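Local atomic coordinates of 4-aminobutyrate transaminase (Acinetobacter baumannii, PDB entry 6WOP), a protein that probably catalyses the pyridoxal phosphate-dependent transfer of the amino group of 4-aminobutyrate to 2-oxoglutarate, giving succinate semialdehyde and glutamate. Residues I204-V209 with N216-E221; R225-C230 with Y258-D263. All blocks are in the same frame, centred on the assembly; numbering follows the deposited sequence.

Contact 1. Residues I204-V209 with N216-E221; sequences IVLEPV and NVVPAE
The flat peptide group between Pro208 and Val209 is met at its oxygen by the backbone of Val218: Val218 N donates to Pro208 O at 3.0 Å, a nearly straight bond. This bond ties the two arms of a small antiparallel beta hairpin that follows strand 201-206 of the large-domain sheet, in the fold of the class-III aminotransferases. Next along the ladder, Val209 and Val217 form a non-hydrogen-bonded pair. Val209 CA instead lies 3.3 Å from Asn216 O in a CA-H...O contact. The two valines lie side by side and point the same way, onto Leu353 of strand 347-353, with Val209 CG1 and Val217 CG2 4.0 Å apart; beta-branched valines suit such an extended ribbon. Asn216 ND2 donates to Gln210 OE1 on the facing strand 209-210, so the amide nitrogen is held within the hairpin. Pro208 has no N-H to satisfy, which suits the bend where the chain leaves the main sheet. Val218 packs against both the bend and the end of strand 201-206, one branch to each. With chi1 at 71°, CG1 sits between the backbone N and the carbonyl carbon and leans against Pro208, 3.9 Å from Pro208 CA. CG2 goes the other way, where the Leu206 side chain crosses it at about a right angle, and Val218 CG2 stops 4.2 Å from Leu206 CD1.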
ATOM      1  N   ILE A 204      -6.761  -4.819  17.135  1.00 16.37           N
ATOM      2  CA  ILE A 204      -5.533  -5.438  17.643  1.00 17.39           C
ATOM      3  C   ILE A 204      -5.767  -6.926  17.738  1.00 18.62           C
ATOM      4  O   ILE A 204      -6.747  -7.374  18.375  1.00 19.52           O
ATOM      5  CB  ILE A 204      -5.143  -4.878  19.020  1.00 17.82           C
ATOM      6  CG1 ILE A 204      -4.918  -3.387  18.869  1.00 18.36           C
ATOM      7  CG2 ILE A 204      -3.854  -5.612  19.557  1.00 18.29           C
ATOM      8  CD1 ILE A 204      -4.326  -2.595  20.161  1.00 20.77           C
ATOM      9  N   VAL A 205      -4.865  -7.699  17.141  1.00 17.12           N
ATOM     10  CA  VAL A 205      -5.090  -9.136  16.967  1.00 16.84           C
ATOM     11  C   VAL A 205      -3.960  -9.898  17.631  1.00 16.69           C
ATOM     12  O   VAL A 205      -2.781  -9.655  17.320  1.00 15.83           O
ATOM     13  CB  VAL A 205      -5.156  -9.514  15.478  1.00 16.56           C
ATOM     14  CG1 VAL A 205      -5.463 -11.076  15.375  1.00 16.66           C
ATOM     15  CG2 VAL A 205      -6.186  -8.607  14.794  1.00 16.05           C
ATOM     16  N   LEU A 206      -4.312 -10.865  18.485  1.00 17.47           N
ATOM     17  CA  LEU A 206      -3.267 -11.629  19.147  1.00 16.72           C
ATOM     18  C   LEU A 206      -3.744 -13.042  19.456  1.00 18.26           C
ATOM     19  O   LEU A 206      -4.922 -13.272  19.739  1.00 18.41           O
ATOM     20  CB  LEU A 206      -2.800 -10.970  20.439  1.00 19.55           C
ATOM     21  CG  LEU A 206      -3.639 -11.248  21.663  1.00 22.07           C
ATOM     22  CD1 LEU A 206      -2.864 -10.771  22.872  1.00 25.71           C
ATOM     23  CD2 LEU A 206      -4.920 -10.530  21.550  1.00 24.06           C
ATOM     24  N   GLU A 207      -2.796 -13.943  19.478  1.00 19.37           N
ATOM     25  CA  GLU A 207      -3.054 -15.297  19.981  1.00 19.30           C
ATOM     26  C   GLU A 207      -2.982 -15.278  21.498  1.00 21.35           C
ATOM     27  O   GLU A 207      -1.936 -14.882  22.045  1.00 24.51           O
ATOM     28  CB  GLU A 207      -1.995 -16.241  19.416  1.00 18.69           C
ATOM     29  CG  GLU A 207      -2.036 -16.428  17.896  1.00 22.05           C
ATOM     30  CD  GLU A 207      -0.697 -16.890  17.375  1.00 26.86           C
ATOM     31  OE1 GLU A 207       0.141 -15.995  17.007  1.00 21.40           O
ATOM     32  OE2 GLU A 207      -0.492 -18.140  17.363  1.00 25.89           O
ATOM     33  N   PRO A 208      -4.042 -15.691  22.226  1.00 20.91           N
ATOM     34  CA  PRO A 208      -3.904 -15.824  23.692  1.00 23.40           C
ATOM     35  C   PRO A 208      -2.774 -16.764  24.079  1.00 22.26           C
ATOM     36  O   PRO A 208      -2.206 -16.611  25.162  1.00 25.63           O
ATOM     37  CB  PRO A 208      -5.251 -16.401  24.172  1.00 24.30           C
ATOM     38  CG  PRO A 208      -6.194 -16.345  23.019  1.00 25.91           C
ATOM     39  CD  PRO A 208      -5.372 -16.114  21.716  1.00 22.62           C
ATOM     40  N   VAL A 209      -2.418 -17.744  23.247  1.00 21.08           N
ATOM     41  CA  VAL A 209      -1.199 -18.531  23.435  1.00 21.71           C
ATOM     42  C   VAL A 209      -0.508 -18.557  22.069  1.00 19.37           C
ATOM     43  O   VAL A 209      -0.990 -19.228  21.152  1.00 17.15           O
ATOM     44  CB  VAL A 209      -1.481 -19.981  23.910  1.00 20.16           C
ATOM     45  CG1 VAL A 209      -0.170 -20.624  24.215  1.00 21.26           C
ATOM     46  CG2 VAL A 209      -2.400 -20.047  25.193  1.00 20.15           C
ATOM     47  N   ASN A 216       3.729 -19.147  23.929  1.00 20.46           N
ATOM     48  CA  ASN A 216       3.809 -18.061  24.884  1.00 20.91           C
ATOM     49  C   ASN A 216       2.406 -17.723  25.378  1.00 20.22           C
ATOM     50  O   ASN A 216       1.578 -17.246  24.578  1.00 21.58           O
ATOM     51  CB  ASN A 216       4.420 -16.849  24.158  1.00 21.59           C
ATOM     52  CG  ASN A 216       5.775 -17.217  23.548  1.00 26.67           C
ATOM     53  OD1 ASN A 216       6.585 -17.862  24.220  1.00 25.83           O
ATOM     54  ND2 ASN A 216       5.991 -16.887  22.280  1.00 24.33           N
ATOM     55  N   VAL A 217       2.183 -17.847  26.696  1.00 23.14           N
ATOM     56  CA  VAL A 217       0.848 -17.656  27.282  1.00 21.24           C
ATOM     57  C   VAL A 217       0.709 -16.190  27.678  1.00 21.98           C
ATOM     58  O   VAL A 217       1.571 -15.660  28.376  1.00 22.20           O
ATOM     59  CB  VAL A 217       0.630 -18.584  28.497  1.00 24.58           C
ATOM     60  CG1 VAL A 217      -0.676 -18.270  29.142  1.00 25.64           C
ATOM     61  CG2 VAL A 217       0.632 -20.024  28.036  1.00 22.68           C
ATOM     62  N   VAL A 218      -0.358 -15.537  27.220  1.00 22.31           N
ATOM     63  CA  VAL A 218      -0.500 -14.082  27.469  1.00 23.07           C
ATOM     64  C   VAL A 218      -0.787 -13.855  28.947  1.00 24.31           C
ATOM     65  O   VAL A 218      -1.626 -14.556  29.523  1.00 22.66           O
ATOM     66  CB  VAL A 218      -1.603 -13.470  26.588  1.00 24.15           C
ATOM     67  CG1 VAL A 218      -3.026 -13.890  26.987  1.00 21.24           C
ATOM     68  CG2 VAL A 218      -1.510 -11.927  26.627  1.00 25.50           C
ATOM     69  N   PRO A 219      -0.102 -12.930  29.614  1.00 24.24           N
ATOM     70  CA  PRO A 219      -0.487 -12.619  30.991  1.00 27.69           C
ATOM     71  C   PRO A 219      -1.855 -11.952  31.040  1.00 27.08           C
ATOM     72  O   PRO A 219      -2.184 -11.132  30.178  1.00 23.49           O
ATOM     73  CB  PRO A 219       0.625 -11.669  31.471  1.00 27.86           C
ATOM     74  CG  PRO A 219       1.810 -11.978  30.599  1.00 25.90           C
ATOM     75  CD  PRO A 219       1.204 -12.343  29.233  1.00 23.13           C
ATOM     76  N   ALA A 220      -2.656 -12.311  32.067  1.00 26.97           N
ATOM     77  CA  ALA A 220      -3.961 -11.665  32.257  1.00 27.99           C
ATOM     78  C   ALA A 220      -3.838 -10.134  32.294  1.00 27.66           C
ATOM     79  O   ALA A 220      -4.689  -9.421  31.750  1.00 27.65           O
ATOM     80  CB  ALA A 220      -4.642 -12.141  33.557  1.00 27.65           C
ATOM     81  N   GLU A 221      -2.811  -9.611  32.963  1.00 24.60           N
ATOM     82  CA  GLU A 221      -2.675  -8.156  33.070  1.00 29.35           C
ATOM     83  C   GLU A 221      -2.508  -7.529  31.691  1.00 28.32           C
ATOM     84  O   GLU A 221      -2.978  -6.404  31.430  1.00 26.53           O
ATOM     85  CB  GLU A 221      -1.482  -7.796  33.970  1.00 32.95           C
ATOM     86  CG  GLU A 221      -1.205  -6.281  34.084  1.00 34.32           C
ATOM     87  CD  GLU A 221       0.227  -5.988  34.544  1.00 40.41           C
ATOM     88  OE1 GLU A 221       0.975  -6.936  34.902  1.00 42.91           O
ATOM     89  OE2 GLU A 221       0.610  -4.808  34.540  1.00 41.72           O
TER

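Contact 2. Residues R225-C230 with Y258-D263; sequences RLRAIC and YETKAD
Arg227 and Asp263 meet with their flat groups almost perpendicular, the guanidinium and carboxylate planes standing 85° apart. The contact joins helix 220-233, the connecting helix of a beta-alpha-beta crossover between the parallel strands 201-206 and 236-240, to the loop that leads into strand 264-267. Both end nitrogens of the arginine grip one oxygen: Arg227 NH1 and Arg227 NH2 each lie 3.0 Å from Asp263 OD2, which is close to the guanidinium plane. Seen from the aspartate the two donors differ. NH2 uses the syn lone pair of OD2, whereas NH1 comes from above the carboxylate plane, 58° out of it. NH1 also gives a hydrogen bond to the backbone, with Lys261 O 2.8 Å away and in the guanidinium plane, so two loop acceptors hold the edge of the group and limit its rotation. Arginine suits this place because its several N-H groups fan out in one plane; NH2 also forms a salt bridge with Asp231, one turn further along the helix. Asp263 is no less engaged, for OD2 also accepts from Leu237 N and OD1 pairs with Arg283. Such a setting would probably keep the aspartate ionised. The arm reaches the loop in a folded form: CG leaves anti to the backbone N (chi1 178°), and the chain bends at chi2 and chi3. The aliphatic part of that arm runs obliquely across Thr260, whose CG2 is 3.7 Å from Arg227 CD. Threonine suits the spot by offering a methyl group to the arginine's hydrocarbon, and the nearest approach there is Thr260 CG2 to Arg227 CB, at 3.4 Å.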
ATOM      1  N   ARG A 225      -5.077  -4.644  30.261  1.00 23.35           N
ATOM      2  CA  ARG A 225      -4.590  -3.353  29.799  1.00 24.32           C
ATOM      3  C   ARG A 225      -4.857  -3.126  28.305  1.00 24.51           C
ATOM      4  O   ARG A 225      -5.259  -2.086  27.899  1.00 24.31           O
ATOM      5  CB  ARG A 225      -3.161  -3.152  30.186  1.00 25.60           C
ATOM      6  CG  ARG A 225      -3.048  -2.919  31.673  1.00 28.18           C
ATOM      7  CD  ARG A 225      -1.645  -2.935  32.161  1.00 31.03           C
ATOM      8  NE  ARG A 225      -0.878  -1.826  31.679  1.00 34.72           N
ATOM      9  CZ  ARG A 225       0.419  -1.715  31.841  1.00 34.43           C
ATOM     10  NH1 ARG A 225       1.079  -2.624  32.493  1.00 36.61           N
ATOM     11  NH2 ARG A 225       1.050  -0.692  31.362  1.00 33.00           N
ATOM     12  N   LEU A 226      -4.631  -4.157  27.523  1.00 22.59           N
ATOM     13  CA  LEU A 226      -4.964  -4.049  26.101  1.00 27.32           C
ATOM     14  C   LEU A 226      -6.447  -3.773  25.895  1.00 26.87           C
ATOM     15  O   LEU A 226      -6.823  -2.987  25.026  1.00 18.96           O
ATOM     16  CB  LEU A 226      -4.552  -5.336  25.368  1.00 25.29           C
ATOM     17  CG  LEU A 226      -4.327  -5.236  23.866  1.00 24.12           C
ATOM     18  CD1 LEU A 226      -3.259  -4.176  23.566  1.00 22.89           C
ATOM     19  CD2 LEU A 226      -3.869  -6.601  23.388  1.00 22.10           C
ATOM     20  N   ARG A 227      -7.309  -4.473  26.625  1.00 22.44           N
ATOM     21  CA  ARG A 227      -8.743  -4.229  26.530  1.00 24.71           C
ATOM     22  C   ARG A 227      -9.077  -2.765  26.845  1.00 24.76           C
ATOM     23  O   ARG A 227      -9.866  -2.118  26.135  1.00 26.48           O
ATOM     24  CB  ARG A 227      -9.466  -5.185  27.513  1.00 26.26           C
ATOM     25  CG  ARG A 227     -11.018  -5.057  27.602  1.00 25.30           C
ATOM     26  CD  ARG A 227     -11.680  -5.679  26.354  1.00 25.61           C
ATOM     27  NE  ARG A 227     -11.919  -4.672  25.310  1.00 25.77           N
ATOM     28  CZ  ARG A 227     -12.429  -4.974  24.113  1.00 25.20           C
ATOM     29  NH1 ARG A 227     -12.745  -6.255  23.786  1.00 18.73           N
ATOM     30  NH2 ARG A 227     -12.640  -4.013  23.237  1.00 25.75           N
ATOM     31  N   ALA A 228      -8.479  -2.218  27.894  1.00 22.26           N
ATOM     32  CA  ALA A 228      -8.772  -0.826  28.241  1.00 25.02           C
ATOM     33  C   ALA A 228      -8.306   0.133  27.130  1.00 25.77           C
ATOM     34  O   ALA A 228      -8.987   1.127  26.828  1.00 23.30           O
ATOM     35  CB  ALA A 228      -8.133  -0.465  29.584  1.00 25.41           C
ATOM     36  N   ILE A 229      -7.169  -0.155  26.490  1.00 25.17           N
ATOM     37  CA  ILE A 229      -6.705   0.700  25.376  1.00 23.58           C
ATOM     38  C   ILE A 229      -7.663   0.608  24.199  1.00 23.12           C
ATOM     39  O   ILE A 229      -8.046   1.641  23.615  1.00 25.01           O
ATOM     40  CB  ILE A 229      -5.278   0.307  24.963  1.00 26.12           C
ATOM     41  CG1 ILE A 229      -4.265   0.774  26.010  1.00 29.05           C
ATOM     42  CG2 ILE A 229      -4.932   0.797  23.524  1.00 24.75           C
ATOM     43  CD1 ILE A 229      -2.906   0.088  25.880  1.00 31.24           C
ATOM     44  N   CYS A 230      -8.054  -0.623  23.820  1.00 23.16           N
ATOM     45  CA  CYS A 230      -9.055  -0.745  22.755  1.00 22.60           C
ATOM     46  C   CYS A 230     -10.355  -0.016  23.094  1.00 23.50           C
ATOM     47  O   CYS A 230     -10.909   0.708  22.255  1.00 23.29           O
ATOM     48  CB  CYS A 230      -9.353  -2.212  22.465  1.00 21.81           C
ATOM     49  SG  CYS A 230      -7.968  -2.991  21.565  1.00 25.06           S
ATOM     50  N   TYR A 258      -9.697 -16.151  31.075  1.00 26.87           N
ATOM     51  CA  TYR A 258      -9.477 -14.735  31.331  1.00 28.17           C
ATOM     52  C   TYR A 258     -10.805 -14.030  31.549  1.00 29.12           C
ATOM     53  O   TYR A 258     -11.829 -14.416  30.981  1.00 25.70           O
ATOM     54  CB  TYR A 258      -8.713 -14.093  30.171  1.00 21.53           C
ATOM     55  CG  TYR A 258      -7.341 -14.723  29.947  1.00 21.40           C
ATOM     56  CD1 TYR A 258      -6.184 -14.226  30.605  1.00 22.47           C
ATOM     57  CD2 TYR A 258      -7.180 -15.775  29.083  1.00 24.30           C
ATOM     58  CE1 TYR A 258      -4.948 -14.804  30.388  1.00 25.72           C
ATOM     59  CE2 TYR A 258      -5.951 -16.333  28.860  1.00 25.14           C
ATOM     60  CZ  TYR A 258      -4.854 -15.881  29.529  1.00 26.18           C
ATOM     61  OH  TYR A 258      -3.647 -16.467  29.324  1.00 25.81           O
ATOM     62  N   GLU A 259     -10.757 -12.997  32.392  1.00 25.92           N
ATOM     63  CA  GLU A 259     -11.885 -12.100  32.632  1.00 27.92           C
ATOM     64  C   GLU A 259     -12.153 -11.246  31.405  1.00 25.16           C
ATOM     65  O   GLU A 259     -13.305 -10.901  31.107  1.00 26.34           O
ATOM     66  CB  GLU A 259     -11.576 -11.179  33.825  1.00 33.29           C
ATOM     67  CG  GLU A 259     -11.753 -11.833  35.177  1.00 43.08           C
ATOM     68  CD  GLU A 259     -11.807 -10.767  36.274  1.00 51.05           C
ATOM     69  OE1 GLU A 259     -11.890  -9.546  35.951  1.00 54.79           O
ATOM     70  OE2 GLU A 259     -11.775 -11.179  37.463  1.00 55.58           O
ATOM     71  N   THR A 260     -11.076 -10.795  30.784  1.00 24.35           N
ATOM     72  CA  THR A 260     -11.196  -9.927  29.628  1.00 23.64           C
ATOM     73  C   THR A 260     -11.838 -10.682  28.484  1.00 23.35           C
ATOM     74  O   THR A 260     -11.451 -11.822  28.190  1.00 21.84           O
ATOM     75  CB  THR A 260      -9.799  -9.443  29.197  1.00 28.28           C
ATOM     76  OG1 THR A 260      -9.129  -8.808  30.308  1.00 31.34           O
ATOM     77  CG2 THR A 260      -9.887  -8.511  27.969  1.00 28.58           C
ATOM     78  N   LYS A 261     -12.756 -10.018  27.774  1.00 21.75           N
ATOM     79  CA  LYS A 261     -13.381 -10.605  26.599  1.00 26.94           C
ATOM     80  C   LYS A 261     -12.972  -9.892  25.310  1.00 26.67           C
ATOM     81  O   LYS A 261     -12.922  -8.656  25.240  1.00 29.14           O
ATOM     82  CB  LYS A 261     -14.895 -10.551  26.723  1.00 32.11           C
ATOM     83  CG  LYS A 261     -15.467 -11.547  27.729  1.00 33.76           C
ATOM     84  CD  LYS A 261     -16.979 -11.482  27.672  1.00 40.13           C
ATOM     85  CE  LYS A 261     -17.568 -11.683  29.051  1.00 47.49           C
ATOM     86  NZ  LYS A 261     -16.831 -12.771  29.719  1.00 48.81           N
ATOM     87  N   ALA A 262     -12.735 -10.684  24.283  1.00 23.07           N
ATOM     88  CA  ALA A 262     -12.470 -10.198  22.931  1.00 20.41           C
ATOM     89  C   ALA A 262     -13.783  -9.904  22.212  1.00 22.18           C
ATOM     90  O   ALA A 262     -14.838 -10.463  22.548  1.00 20.98           O
ATOM     91  CB  ALA A 262     -11.711 -11.275  22.147  1.00 19.36           C
ATOM     92  N   ASP A 263     -13.721  -9.016  21.206  1.00 18.90           N
ATOM     93  CA  ASP A 263     -14.901  -8.703  20.429  1.00 18.69           C
ATOM     94  C   ASP A 263     -15.163  -9.754  19.367  1.00 16.94           C
ATOM     95  O   ASP A 263     -16.318  -9.942  18.966  1.00 18.18           O
ATOM     96  CB  ASP A 263     -14.712  -7.349  19.714  1.00 19.79           C
ATOM     97  CG  ASP A 263     -14.527  -6.217  20.691  1.00 23.57           C
ATOM     98  OD1 ASP A 263     -15.562  -5.778  21.234  1.00 20.70           O
ATOM     99  OD2 ASP A 263     -13.359  -5.770  20.912  1.00 23.61           O
TER

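In the fold
Contacts 1 and 2 share helix 220-233: the 216-221 segment of contact 1 leads into its start, and Arg225-Cys230 of contact 2 lie further along it. Their centres are about 10 Å apart. Tyr258 bridges them, its OH 2.8 Å from Val218 O in a probable hydrogen bond, while its ring packs on Ala220. On the sheet side of the helix, Ile204 CD1 touches Leu226 CD1 at 3.9 Å. The link to catalysis runs through the sheet: Leu206 bonds by its backbone to Asp240, which, as in relatives, probably faces the pyridine nitrogen of the cofactor, whereas contact 2 borders the same strand, 236-240, nearer its start than Asp240.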